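Local coordinates for protein putative glucoamylase (Bacteroides caccae ATCC 43185, PDB 4QT9) that probably hydrolyses glycosidic bonds of a carbohydrate substrate, as a putative glucoamylase built on an alpha/alpha toroid fold, at residues R31-Y35 with F370-G374; T138-M142 with W170-W175; V244-L249 with L293-Y298. All coordinates share one frame; numbering follows the deposited sequence.

Contact 1 (R31-Y35 with F370-G374); sequences RTFLY and FGPFG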
ATOM      1  N   ARG A  31       4.930   7.537 -16.074  1.00 30.16           N
ATOM      2  CA  ARG A  31       4.727   8.776 -15.319  1.00 29.25           C
ATOM      3  C   ARG A  31       4.604   8.543 -13.813  1.00 32.20           C
ATOM      4  O   ARG A  31       5.168   9.320 -13.052  1.00 32.80           O
ATOM      5  CB  ARG A  31       3.522   9.551 -15.845  1.00 28.58           C
ATOM      6  CG  ARG A  31       3.831  10.224 -17.171  1.00 31.74           C
ATOM      7  CD  ARG A  31       2.992  11.446 -17.316  1.00 37.31           C
ATOM      8  NE  ARG A  31       2.953  11.887 -18.702  1.00 48.58           N
ATOM      9  CZ  ARG A  31       2.294  12.956 -19.124  1.00 58.61           C
ATOM     10  NH1 ARG A  31       1.621  13.718 -18.263  1.00 34.05           N
ATOM     11  NH2 ARG A  31       2.305  13.281 -20.408  1.00 48.59           N
ATOM     12  N   THR A  32       3.881   7.503 -13.386  1.00 27.07           N
ATOM     13  CA  THR A  32       3.701   7.186 -11.956  1.00 26.59           C
ATOM     14  C   THR A  32       5.050   6.851 -11.330  1.00 29.26           C
ATOM     15  O   THR A  32       5.331   7.287 -10.214  1.00 29.78           O
ATOM     16  CB  THR A  32       2.671   6.063 -11.773  1.00 30.27           C
ATOM     17  OG1 THR A  32       1.502   6.450 -12.481  1.00 27.70           O
ATOM     18  CG2 THR A  32       2.302   5.843 -10.313  1.00 31.13           C
ATOM     19  N   PHE A  33       5.899   6.138 -12.082  1.00 26.03           N
ATOM     20  CA  PHE A  33       7.274   5.807 -11.701  1.00 26.60           C
ATOM     21  C   PHE A  33       8.057   7.101 -11.403  1.00 32.46           C
ATOM     22  O   PHE A  33       8.810   7.138 -10.437  1.00 31.33           O
ATOM     23  CB  PHE A  33       7.965   5.010 -12.837  1.00 28.59           C
ATOM     24  CG  PHE A  33       9.477   4.935 -12.741  1.00 30.30           C
ATOM     25  CD1 PHE A  33      10.093   4.019 -11.890  1.00 31.64           C
ATOM     26  CD2 PHE A  33      10.285   5.760 -13.520  1.00 31.77           C
ATOM     27  CE1 PHE A  33      11.490   3.947 -11.807  1.00 32.58           C
ATOM     28  CE2 PHE A  33      11.679   5.685 -13.439  1.00 34.01           C
ATOM     29  CZ  PHE A  33      12.274   4.788 -12.574  1.00 32.14           C
ATOM     30  N   LEU A  34       7.838   8.175 -12.217  1.00 30.30           N
ATOM     31  CA  LEU A  34       8.553   9.444 -12.024  1.00 30.12           C
ATOM     32  C   LEU A  34       8.245  10.106 -10.657  1.00 33.12           C
ATOM     33  O   LEU A  34       9.131  10.820 -10.165  1.00 32.63           O
ATOM     34  CB  LEU A  34       8.317  10.433 -13.162  1.00 31.21           C
ATOM     35  CG  LEU A  34       8.813  10.031 -14.548  1.00 36.65           C
ATOM     36  CD1 LEU A  34       8.622  11.161 -15.514  1.00 36.76           C
ATOM     37  CD2 LEU A  34      10.258   9.605 -14.540  1.00 39.60           C
ATOM     38  N   TYR A  35       7.057   9.807 -10.004  1.00 27.23           N
ATOM     39  CA  TYR A  35       6.762  10.305  -8.640  1.00 25.86           C
ATOM     40  C   TYR A  35       7.880   9.843  -7.713  1.00 28.07           C
ATOM     41  O   TYR A  35       8.328  10.579  -6.842  1.00 28.56           O
ATOM     42  CB  TYR A  35       5.366   9.804  -8.075  1.00 25.67           C
ATOM     43  CG  TYR A  35       5.055  10.266  -6.645  1.00 26.48           C
ATOM     44  CD1 TYR A  35       5.572   9.592  -5.543  1.00 29.08           C
ATOM     45  CD2 TYR A  35       4.349  11.444  -6.402  1.00 26.17           C
ATOM     46  CE1 TYR A  35       5.408  10.080  -4.238  1.00 30.23           C
ATOM     47  CE2 TYR A  35       4.090  11.882  -5.096  1.00 24.77           C
ATOM     48  CZ  TYR A  35       4.634  11.210  -4.017  1.00 35.84           C
ATOM     49  OH  TYR A  35       4.439  11.674  -2.727  1.00 34.14           O
ATOM     50  N   PHE A 370      -4.483  14.118 -15.351  1.00 30.41           N
ATOM     51  CA  PHE A 370      -3.271  13.368 -15.650  1.00 30.43           C
ATOM     52  C   PHE A 370      -2.079  14.327 -15.719  1.00 33.41           C
ATOM     53  O   PHE A 370      -1.869  14.985 -16.734  1.00 34.02           O
ATOM     54  CB  PHE A 370      -3.437  12.535 -16.940  1.00 31.89           C
ATOM     55  CG  PHE A 370      -2.317  11.541 -17.180  1.00 32.36           C
ATOM     56  CD1 PHE A 370      -2.102  10.483 -16.301  1.00 31.53           C
ATOM     57  CD2 PHE A 370      -1.503  11.646 -18.303  1.00 35.37           C
ATOM     58  CE1 PHE A 370      -1.085   9.559 -16.529  1.00 32.87           C
ATOM     59  CE2 PHE A 370      -0.477  10.719 -18.530  1.00 37.96           C
ATOM     60  CZ  PHE A 370      -0.285   9.675 -17.640  1.00 34.49           C
ATOM     61  N   GLY A 371      -1.350  14.438 -14.615  1.00 29.20           N
ATOM     62  CA  GLY A 371      -0.220  15.359 -14.508  1.00 29.32           C
ATOM     63  C   GLY A 371       1.156  14.788 -14.805  1.00 35.10           C
ATOM     64  O   GLY A 371       1.263  13.704 -15.388  1.00 33.36           O
ATOM     65  N   PRO A 372       2.242  15.509 -14.404  1.00 33.78           N
ATOM     66  CA  PRO A 372       3.603  15.032 -14.723  1.00 34.32           C
ATOM     67  C   PRO A 372       3.985  13.692 -14.083  1.00 35.06           C
ATOM     68  O   PRO A 372       4.688  12.924 -14.730  1.00 33.94           O
ATOM     69  CB  PRO A 372       4.517  16.160 -14.210  1.00 36.81           C
ATOM     70  CG  PRO A 372       3.676  16.933 -13.248  1.00 41.21           C
ATOM     71  CD  PRO A 372       2.277  16.832 -13.748  1.00 35.94           C
ATOM     72  N   PHE A 373       3.512  13.398 -12.848  1.00 31.10           N
ATOM     73  CA  PHE A 373       3.814  12.148 -12.132  1.00 29.52           C
ATOM     74  C   PHE A 373       2.616  11.160 -12.124  1.00 31.60           C
ATOM     75  O   PHE A 373       2.481  10.352 -11.204  1.00 30.69           O
ATOM     76  CB  PHE A 373       4.273  12.442 -10.687  1.00 30.73           C
ATOM     77  CG  PHE A 373       5.558  13.230 -10.544  1.00 32.42           C
ATOM     78  CD1 PHE A 373       6.463  13.321 -11.599  1.00 34.65           C
ATOM     79  CD2 PHE A 373       5.883  13.845  -9.342  1.00 34.21           C
ATOM     80  CE1 PHE A 373       7.649  14.033 -11.465  1.00 36.03           C
ATOM     81  CE2 PHE A 373       7.071  14.557  -9.208  1.00 36.89           C
ATOM     82  CZ  PHE A 373       7.946  14.645 -10.272  1.00 35.63           C
ATOM     83  N   GLY A 374       1.805  11.219 -13.178  1.00 28.33           N
ATOM     84  CA  GLY A 374       0.624  10.386 -13.366  1.00 26.86           C
ATOM     85  C   GLY A 374      -0.653  11.078 -12.922  1.00 29.12           C
ATOM     86  O   GLY A 374      -0.714  12.311 -12.823  1.00 28.78           O
TER
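R31 NH1 donates to the carbonyl O of G371, with NH1 and O 2.9 Å apart and an N-H...O angle of 158°. The oxygen lies in the guanidinium plane. The donor, however, sits above the carbonyl plane and not on a lone pair. F370 covers one guanidinium face near its rim, its CE2 3.6 Å from R31 CZ. Ring and guanidinium planes are 24° apart. CG of R31 stands beside its own backbone N (chi1 -74°), and the chain then runs extended past P372 O. Bond and ring together limit how the group can turn.

F373 fills the other half of the contact. Over one face of its ring come L34 O and Y35 CA, the latter a CH-pi contact 4.0 Å from the F373 centroid. L34 CB touches F373 CD1 at 3.8 Å. Two CA-H...O contacts link the backbones: F373 CA to R31 O at 3.3 Å, and T32 CA to F373 O at 3.5 Å. At G374 a side chain would run into T32 OG1, itself bonded to V28 O.

In the second shell, Y390 OH bonds both F373 N and G374 O and probably helps to hold the type I turn from G371 to G374. This turn links strands 370-371 and 374-375 in a tight hairpin against helix 21-37. T32 and Y35 of that helix also pack on helix 392-406, and Y35 meets strand 389-391.

Contact 2 (T138-M142 with W170-W175); sequences TAFLM and WREVDW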
ATOM      1  N   THR A 138       5.559  -0.217   8.928  1.00 21.96           N
ATOM      2  CA  THR A 138       6.771  -1.058   8.873  1.00 20.99           C
ATOM      3  C   THR A 138       6.532  -2.273   7.941  1.00 21.34           C
ATOM      4  O   THR A 138       7.390  -2.614   7.126  1.00 18.62           O
ATOM      5  CB  THR A 138       7.181  -1.500  10.283  1.00 23.96           C
ATOM      6  OG1 THR A 138       7.490  -0.343  11.045  1.00 25.62           O
ATOM      7  CG2 THR A 138       8.384  -2.444  10.278  1.00 21.18           C
ATOM      8  N   ALA A 139       5.334  -2.860   8.026  1.00 18.92           N
ATOM      9  CA  ALA A 139       4.955  -4.023   7.229  1.00 18.57           C
ATOM     10  C   ALA A 139       4.919  -3.680   5.729  1.00 22.14           C
ATOM     11  O   ALA A 139       5.431  -4.461   4.925  1.00 22.97           O
ATOM     12  CB  ALA A 139       3.627  -4.542   7.692  1.00 18.02           C
ATOM     13  N   PHE A 140       4.343  -2.520   5.359  1.00 18.55           N
ATOM     14  CA  PHE A 140       4.290  -2.026   3.976  1.00 18.33           C
ATOM     15  C   PHE A 140       5.702  -1.720   3.459  1.00 19.78           C
ATOM     16  O   PHE A 140       6.003  -2.030   2.322  1.00 21.32           O
ATOM     17  CB  PHE A 140       3.366  -0.799   3.840  1.00 19.64           C
ATOM     18  CG  PHE A 140       1.910  -1.122   4.144  1.00 19.95           C
ATOM     19  CD1 PHE A 140       1.346  -2.322   3.730  1.00 21.17           C
ATOM     20  CD2 PHE A 140       1.121  -0.235   4.860  1.00 21.96           C
ATOM     21  CE1 PHE A 140       0.027  -2.638   4.044  1.00 22.66           C
ATOM     22  CE2 PHE A 140      -0.215  -0.542   5.154  1.00 24.63           C
ATOM     23  CZ  PHE A 140      -0.752  -1.747   4.758  1.00 22.08           C
ATOM     24  N   LEU A 141       6.578  -1.215   4.287  1.00 17.13           N
ATOM     25  CA  LEU A 141       7.977  -0.997   3.873  1.00 17.20           C
ATOM     26  C   LEU A 141       8.684  -2.336   3.657  1.00 22.66           C
ATOM     27  O   LEU A 141       9.411  -2.500   2.660  1.00 23.15           O
ATOM     28  CB  LEU A 141       8.718  -0.148   4.923  1.00 17.08           C
ATOM     29  CG  LEU A 141      10.212   0.170   4.699  1.00 21.83           C
ATOM     30  CD1 LEU A 141      10.471   0.992   3.397  1.00 21.71           C
ATOM     31  CD2 LEU A 141      10.744   0.982   5.846  1.00 26.38           C
HETATM   32  N   MSE A 142       8.487  -3.293   4.598  1.00 19.19           N
HETATM   33  CA  MSE A 142       9.165  -4.592   4.523  1.00 17.14           C
HETATM   34  C   MSE A 142       8.658  -5.410   3.341  1.00 24.34           C
HETATM   35  O   MSE A 142       9.463  -6.075   2.707  1.00 27.75           O
HETATM   36  CB  MSE A 142       9.024  -5.383   5.832  1.00 18.57           C
HETATM   37  CG  MSE A 142       9.868  -4.831   6.957  1.00 22.82           C
HETATM   38 SE   MSE A 142      11.760  -4.907   6.555  0.75 29.17          SE
HETATM   39  CE  MSE A 142      11.885  -6.358   5.249  1.00 28.21           C
ATOM     40  N   TRP A 170      15.498  -6.392   7.828  1.00 19.13           N
ATOM     41  CA  TRP A 170      14.354  -7.301   7.952  1.00 19.25           C
ATOM     42  C   TRP A 170      14.524  -8.105   9.264  1.00 22.06           C
ATOM     43  O   TRP A 170      13.592  -8.155  10.068  1.00 22.53           O
ATOM     44  CB  TRP A 170      14.258  -8.227   6.694  1.00 17.87           C
ATOM     45  CG  TRP A 170      13.519  -9.547   6.839  1.00 18.67           C
ATOM     46  CD1 TRP A 170      14.036 -10.797   6.631  1.00 21.80           C
ATOM     47  CD2 TRP A 170      12.126  -9.741   7.189  1.00 17.62           C
ATOM     48  NE1 TRP A 170      13.058 -11.755   6.816  1.00 21.34           N
ATOM     49  CE2 TRP A 170      11.873 -11.130   7.148  1.00 21.97           C
ATOM     50  CE3 TRP A 170      11.084  -8.876   7.554  1.00 18.92           C
ATOM     51  CZ2 TRP A 170      10.597 -11.671   7.394  1.00 20.85           C
ATOM     52  CZ3 TRP A 170       9.823  -9.414   7.829  1.00 20.60           C
ATOM     53  CH2 TRP A 170       9.594 -10.798   7.762  1.00 21.17           C
ATOM     54  N   ARG A 171      15.726  -8.662   9.515  1.00 17.18           N
ATOM     55  CA  ARG A 171      15.977  -9.456  10.741  1.00 17.29           C
ATOM     56  C   ARG A 171      15.936  -8.610  12.029  1.00 25.46           C
ATOM     57  O   ARG A 171      15.726  -9.164  13.116  1.00 25.66           O
ATOM     58  CB  ARG A 171      17.304 -10.204  10.662  1.00 19.29           C
ATOM     59  CG  ARG A 171      17.232 -11.365   9.713  1.00 23.98           C
ATOM     60  CD  ARG A 171      18.571 -12.029   9.519  1.00 27.33           C
ATOM     61  NE  ARG A 171      18.383 -13.226   8.714  1.00 32.98           N
ATOM     62  CZ  ARG A 171      18.145 -14.435   9.213  1.00 42.14           C
ATOM     63  NH1 ARG A 171      18.131 -14.628  10.526  1.00 27.51           N
ATOM     64  NH2 ARG A 171      17.930 -15.461   8.404  1.00 27.00           N
ATOM     65  N   GLU A 172      16.104  -7.277  11.902  1.00 24.05           N
ATOM     66  CA  GLU A 172      16.116  -6.377  13.049  0.60 24.04           C
ATOM     67  C   GLU A 172      14.699  -5.959  13.484  1.00 28.42           C
ATOM     68  O   GLU A 172      14.531  -5.495  14.617  1.00 30.55           O
ATOM     69  CB  GLU A 172      16.990  -5.150  12.764  0.60 25.17           C
ATOM     70  CG  GLU A 172      18.467  -5.451  12.950  0.60 39.09           C
ATOM     71  CD  GLU A 172      19.447  -4.353  12.572  0.60 56.62           C
ATOM     72  OE1 GLU A 172      19.112  -3.501  11.714  0.60 34.95           O
ATOM     73  OE2 GLU A 172      20.575  -4.375  13.117  0.60 48.50           O
ATOM     74  N   VAL A 173      13.677  -6.159  12.641  1.00 22.78           N
ATOM     75  CA  VAL A 173      12.303  -5.780  13.067  1.00 21.60           C
ATOM     76  C   VAL A 173      11.795  -6.730  14.151  1.00 25.67           C
ATOM     77  O   VAL A 173      11.570  -7.920  13.881  1.00 22.86           O
ATOM     78  CB  VAL A 173      11.247  -5.655  11.940  1.00 23.68           C
ATOM     79  CG1 VAL A 173       9.933  -5.103  12.503  1.00 22.09           C
ATOM     80  CG2 VAL A 173      11.750  -4.773  10.800  1.00 23.23           C
ATOM     81  N   ASP A 174      11.583  -6.185  15.375  1.00 22.70           N
ATOM     82  CA  ASP A 174      11.099  -7.008  16.493  1.00 22.00           C
ATOM     83  C   ASP A 174       9.556  -7.013  16.525  1.00 25.38           C
ATOM     84  O   ASP A 174       8.941  -6.294  17.334  1.00 23.52           O
ATOM     85  CB  ASP A 174      11.691  -6.549  17.838  1.00 23.29           C
ATOM     86  CG  ASP A 174      11.467  -7.519  19.012  1.00 27.64           C
ATOM     87  OD1 ASP A 174      10.623  -8.439  18.883  1.00 28.31           O
ATOM     88  OD2 ASP A 174      12.123  -7.353  20.050  1.00 26.13           O
ATOM     89  N   TRP A 175       8.935  -7.832  15.639  1.00 22.86           N
ATOM     90  CA  TRP A 175       7.461  -7.915  15.555  1.00 23.40           C
ATOM     91  C   TRP A 175       6.878  -8.373  16.898  1.00 28.38           C
ATOM     92  O   TRP A 175       5.859  -7.843  17.347  1.00 27.12           O
ATOM     93  CB  TRP A 175       7.002  -8.875  14.430  1.00 22.13           C
ATOM     94  CG  TRP A 175       7.670  -8.634  13.113  1.00 23.33           C
ATOM     95  CD1 TRP A 175       8.831  -9.193  12.666  1.00 26.25           C
ATOM     96  CD2 TRP A 175       7.256  -7.693  12.101  1.00 23.33           C
ATOM     97  NE1 TRP A 175       9.140  -8.706  11.412  1.00 25.85           N
ATOM     98  CE2 TRP A 175       8.188  -7.784  11.041  1.00 27.41           C
ATOM     99  CE3 TRP A 175       6.152  -6.827  11.960  1.00 24.31           C
ATOM    100  CZ2 TRP A 175       8.076  -7.001   9.874  1.00 26.82           C
ATOM    101  CZ3 TRP A 175       6.048  -6.043  10.812  1.00 25.21           C
ATOM    102  CH2 TRP A 175       6.980  -6.159   9.773  1.00 25.71           C
TER
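T138, which meets V173, has its OG1 gripped twice, by D134 O and by the backbone N of Y112. That leaves its methyl for the contact. OG1 stands beside the backbone N (chi1 -62°), which puts CG2 anti to that N, and CG2 meets V173 CG1 tip to tip at 3.8 Å. The same V173 CG1 lies over the centre of the W175 ring, 3.5 Å above its plane. W175 turns its edge to the helix. A139 CA lies in the ring plane, 3.9 Å from W175 CH2, and M142 CG approaches W175 CZ2 at 4.1 Å. No polar bond joins the two segments; the contact is apolar and buried.

Selenomethionine M142 has more surface buried here than any other residue of the segments. Its chain bends at chi2 and again at chi3 (-25°), which carries the methyl across to W170. CE is 3.3 Å from W170 CB and 3.5 Å from W170 CE3. The fit is tight and the torsion unusual, so the exact methyl position is somewhat doubtful. SE touches V173 CG2 at 4.2 Å. W170 NE1 bonds D419 OD2, and its ring packs on L146 and P219. A leucine in place of W170 would probably leave D419 without this partner, open a gap beside L146 and P219, and let the M142 methyl turn more freely.

The contact joins helix 135-152 to the end of helix 157-172 and the loop after it, consistent with neighbouring helices of the alpha/alpha toroid. Helix 209-217 closes over it: M211 meets A139, L214 meets M142, and A215 meets W175.

Contact 3 (V244-L249 with L293-Y298); sequences VEGIEL and LVNRAY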
ATOM      1  N   VAL A 244     -23.707  -6.401   0.069  1.00 28.60           N
ATOM      2  CA  VAL A 244     -23.533  -4.959  -0.100  1.00 27.30           C
ATOM      3  C   VAL A 244     -23.720  -4.709  -1.588  1.00 30.88           C
ATOM      4  O   VAL A 244     -23.056  -5.367  -2.386  1.00 29.98           O
ATOM      5  CB  VAL A 244     -22.176  -4.380   0.420  1.00 30.31           C
ATOM      6  CG1 VAL A 244     -22.185  -2.845   0.351  1.00 30.25           C
ATOM      7  CG2 VAL A 244     -21.848  -4.842   1.835  1.00 29.56           C
ATOM      8  N   GLU A 245     -24.664  -3.817  -1.971  1.00 27.76           N
ATOM      9  CA  GLU A 245     -24.968  -3.471  -3.373  1.00 26.78           C
ATOM     10  C   GLU A 245     -25.338  -4.750  -4.184  1.00 30.82           C
ATOM     11  O   GLU A 245     -25.014  -4.850  -5.367  1.00 31.40           O
ATOM     12  CB  GLU A 245     -23.775  -2.711  -4.031  1.00 26.97           C
ATOM     13  CG  GLU A 245     -23.384  -1.360  -3.427  1.00 26.88           C
ATOM     14  CD  GLU A 245     -24.414  -0.244  -3.484  1.00 47.22           C
ATOM     15  OE1 GLU A 245     -25.012  -0.026  -4.567  1.00 41.43           O
ATOM     16  OE2 GLU A 245     -24.621   0.419  -2.439  1.00 32.23           O
ATOM     17  N   GLY A 246     -25.971  -5.720  -3.514  1.00 27.85           N
ATOM     18  CA  GLY A 246     -26.379  -7.004  -4.087  1.00 27.71           C
ATOM     19  C   GLY A 246     -25.235  -7.973  -4.313  1.00 33.36           C
ATOM     20  O   GLY A 246     -25.428  -9.013  -4.942  1.00 33.85           O
ATOM     21  N   ILE A 247     -24.025  -7.655  -3.774  1.00 29.91           N
ATOM     22  CA  ILE A 247     -22.804  -8.452  -3.939  1.00 27.60           C
ATOM     23  C   ILE A 247     -22.426  -9.064  -2.603  1.00 32.57           C
ATOM     24  O   ILE A 247     -22.483  -8.406  -1.570  1.00 32.61           O
ATOM     25  CB  ILE A 247     -21.653  -7.601  -4.564  1.00 28.25           C
ATOM     26  CG1 ILE A 247     -22.058  -7.088  -5.962  1.00 28.24           C
ATOM     27  CG2 ILE A 247     -20.320  -8.396  -4.645  1.00 26.71           C
ATOM     28  CD1 ILE A 247     -21.487  -5.801  -6.374  1.00 26.17           C
ATOM     29  N   GLU A 248     -22.055 -10.336  -2.634  1.00 29.87           N
ATOM     30  CA  GLU A 248     -21.712 -11.095  -1.443  1.00 29.73           C
ATOM     31  C   GLU A 248     -20.263 -10.851  -0.998  1.00 31.02           C
ATOM     32  O   GLU A 248     -19.316 -11.069  -1.761  1.00 30.14           O
ATOM     33  CB  GLU A 248     -21.982 -12.592  -1.717  1.00 32.45           C
ATOM     34  CG  GLU A 248     -21.583 -13.551  -0.609  1.00 50.94           C
ATOM     35  CD  GLU A 248     -22.477 -13.559   0.614  1.00 90.39           C
ATOM     36  OE1 GLU A 248     -23.664 -13.943   0.489  1.00102.08           O
ATOM     37  OE2 GLU A 248     -21.975 -13.217   1.709  1.00 89.11           O
ATOM     38  N   LEU A 249     -20.098 -10.407   0.261  1.00 27.16           N
ATOM     39  CA  LEU A 249     -18.780 -10.268   0.908  1.00 25.41           C
ATOM     40  C   LEU A 249     -18.690 -11.325   2.038  1.00 28.62           C
ATOM     41  O   LEU A 249     -19.675 -11.562   2.750  1.00 27.38           O
ATOM     42  CB  LEU A 249     -18.521  -8.849   1.421  1.00 24.15           C
ATOM     43  CG  LEU A 249     -18.531  -7.712   0.376  1.00 27.67           C
ATOM     44  CD1 LEU A 249     -18.428  -6.391   1.056  1.00 28.42           C
ATOM     45  CD2 LEU A 249     -17.375  -7.841  -0.642  1.00 28.21           C
ATOM     46  N   LEU A 293     -16.086  -4.758  -6.901  1.00 21.35           N
ATOM     47  CA  LEU A 293     -17.365  -4.710  -7.590  1.00 21.78           C
ATOM     48  C   LEU A 293     -18.418  -3.948  -6.791  1.00 27.04           C
ATOM     49  O   LEU A 293     -19.208  -3.219  -7.398  1.00 26.79           O
ATOM     50  CB  LEU A 293     -17.839  -6.086  -8.005  1.00 22.27           C
ATOM     51  CG  LEU A 293     -16.971  -6.741  -9.082  1.00 27.82           C
ATOM     52  CD1 LEU A 293     -17.372  -8.187  -9.287  1.00 29.28           C
ATOM     53  CD2 LEU A 293     -17.027  -5.979 -10.384  1.00 30.76           C
ATOM     54  N   VAL A 294     -18.361  -4.036  -5.442  1.00 24.72           N
ATOM     55  CA  VAL A 294     -19.239  -3.283  -4.537  1.00 25.09           C
ATOM     56  C   VAL A 294     -18.981  -1.772  -4.730  1.00 27.96           C
ATOM     57  O   VAL A 294     -19.922  -0.998  -4.846  1.00 28.09           O
ATOM     58  CB  VAL A 294     -19.043  -3.709  -3.055  1.00 28.96           C
ATOM     59  CG1 VAL A 294     -19.564  -2.645  -2.087  1.00 29.31           C
ATOM     60  CG2 VAL A 294     -19.703  -5.055  -2.782  1.00 28.50           C
ATOM     61  N   ASN A 295     -17.704  -1.383  -4.776  1.00 23.72           N
ATOM     62  CA  ASN A 295     -17.252  -0.001  -4.943  1.00 22.70           C
ATOM     63  C   ASN A 295     -17.799   0.592  -6.232  1.00 25.39           C
ATOM     64  O   ASN A 295     -18.381   1.670  -6.210  1.00 24.32           O
ATOM     65  CB  ASN A 295     -15.709   0.040  -4.940  1.00 20.42           C
ATOM     66  CG  ASN A 295     -15.171   1.382  -4.555  1.00 34.04           C
ATOM     67  OD1 ASN A 295     -15.160   2.318  -5.360  1.00 25.64           O
ATOM     68  ND2 ASN A 295     -14.821   1.530  -3.281  1.00 24.69           N
ATOM     69  N   ARG A 296     -17.631  -0.144  -7.347  1.00 23.00           N
ATOM     70  CA  ARG A 296     -18.077   0.210  -8.689  1.00 22.82           C
ATOM     71  C   ARG A 296     -19.621   0.281  -8.734  1.00 27.91           C
ATOM     72  O   ARG A 296     -20.168   1.253  -9.266  1.00 28.73           O
ATOM     73  CB  ARG A 296     -17.528  -0.819  -9.692  1.00 20.05           C
ATOM     74  CG  ARG A 296     -17.998  -0.602 -11.132  1.00 24.31           C
ATOM     75  CD  ARG A 296     -17.548  -1.725 -12.040  1.00 24.29           C
ATOM     76  NE  ARG A 296     -18.059  -1.570 -13.396  1.00 30.62           N
ATOM     77  CZ  ARG A 296     -19.201  -2.098 -13.824  1.00 40.88           C
ATOM     78  NH1 ARG A 296     -19.965  -2.801 -13.000  1.00 28.69           N
ATOM     79  NH2 ARG A 296     -19.598  -1.906 -15.069  1.00 28.19           N
ATOM     80  N   ALA A 297     -20.307  -0.723  -8.153  1.00 23.38           N
ATOM     81  CA  ALA A 297     -21.770  -0.766  -8.119  1.00 23.27           C
ATOM     82  C   ALA A 297     -22.326   0.459  -7.426  1.00 25.82           C
ATOM     83  O   ALA A 297     -23.278   1.034  -7.945  1.00 25.70           O
ATOM     84  CB  ALA A 297     -22.255  -2.031  -7.422  1.00 24.71           C
ATOM     85  N   TYR A 298     -21.723   0.893  -6.285  1.00 21.83           N
ATOM     86  CA  TYR A 298     -22.171   2.089  -5.559  1.00 21.88           C
ATOM     87  C   TYR A 298     -22.039   3.344  -6.424  1.00 25.94           C
ATOM     88  O   TYR A 298     -22.967   4.156  -6.440  1.00 27.22           O
ATOM     89  CB  TYR A 298     -21.405   2.295  -4.223  1.00 22.89           C
ATOM     90  CG  TYR A 298     -21.772   3.596  -3.535  1.00 24.68           C
ATOM     91  CD1 TYR A 298     -21.111   4.783  -3.845  1.00 26.80           C
ATOM     92  CD2 TYR A 298     -22.846   3.661  -2.656  1.00 26.17           C
ATOM     93  CE1 TYR A 298     -21.533   6.006  -3.324  1.00 27.16           C
ATOM     94  CE2 TYR A 298     -23.262   4.876  -2.107  1.00 27.88           C
ATOM     95  CZ  TYR A 298     -22.592   6.046  -2.432  1.00 32.75           C
ATOM     96  OH  TYR A 298     -22.997   7.241  -1.885  1.00 30.16           O
TER
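V294 is the tight centre of this contact, with both branches in use: CG1 on V244, CG2 between V244 O, I247 and L249. Its CG1 meets V244 CG1 at 3.6 Å, the two side chains crossing at about a right angle. Its CG2 lies 3.4 Å from V244 O and 3.7 Å from I247 CB. V244 O is already bonded by I247 N within the type I' turn from V244 to I247, so the methyl rests on a satisfied oxygen. CG1 of I247 stands beside its own backbone N (chi1 -61°) and sends CD1 over the helix backbone. There CD1 is 3.6 Å from L293 O and 4.0 Å from A297 CB. L249 CD2 adds a lighter touch to V294.

The side at E245 is looser and partly exposed. Its CB packs on A297 CB at 3.8 Å. Beyond that the chain bends at chi2 and runs past the start of Y298. OE2 lies at the ring edge, 3.7 Å from Y298 CD2, with carboxylate and ring planes 81° apart. The charge of OE2 is met by a salt bridge to R301, while the Y298 hydroxyl bonds D335.

The hairpin of strands 239-244 and 247-251 thus packs against helix 284-301. The N-to-C directions of segments 247-249 and 293-298 differ by 143°, and N290 of the helix also touches I247 and L249.

From the N terminus, helix 21-37 comes first and opens contact 1. That contact closes only when the chain reaches the hairpin at 370-374, so it spans most of the protein. Contacts 2 and 3 are both nested inside this long loop. They follow each other in series and do not cross. Contact 2 closes a short, mostly helical loop between neighbouring helices 135-152 and 157-172. Contact 3 closes a loop from the hairpin at 244-249 to helix 284-301. Contacts 2 and 3 lie on opposite sides of the chain's centre, their own centres 34 Å apart. Contact 1 brings the N-terminal helix to a late part of the chain.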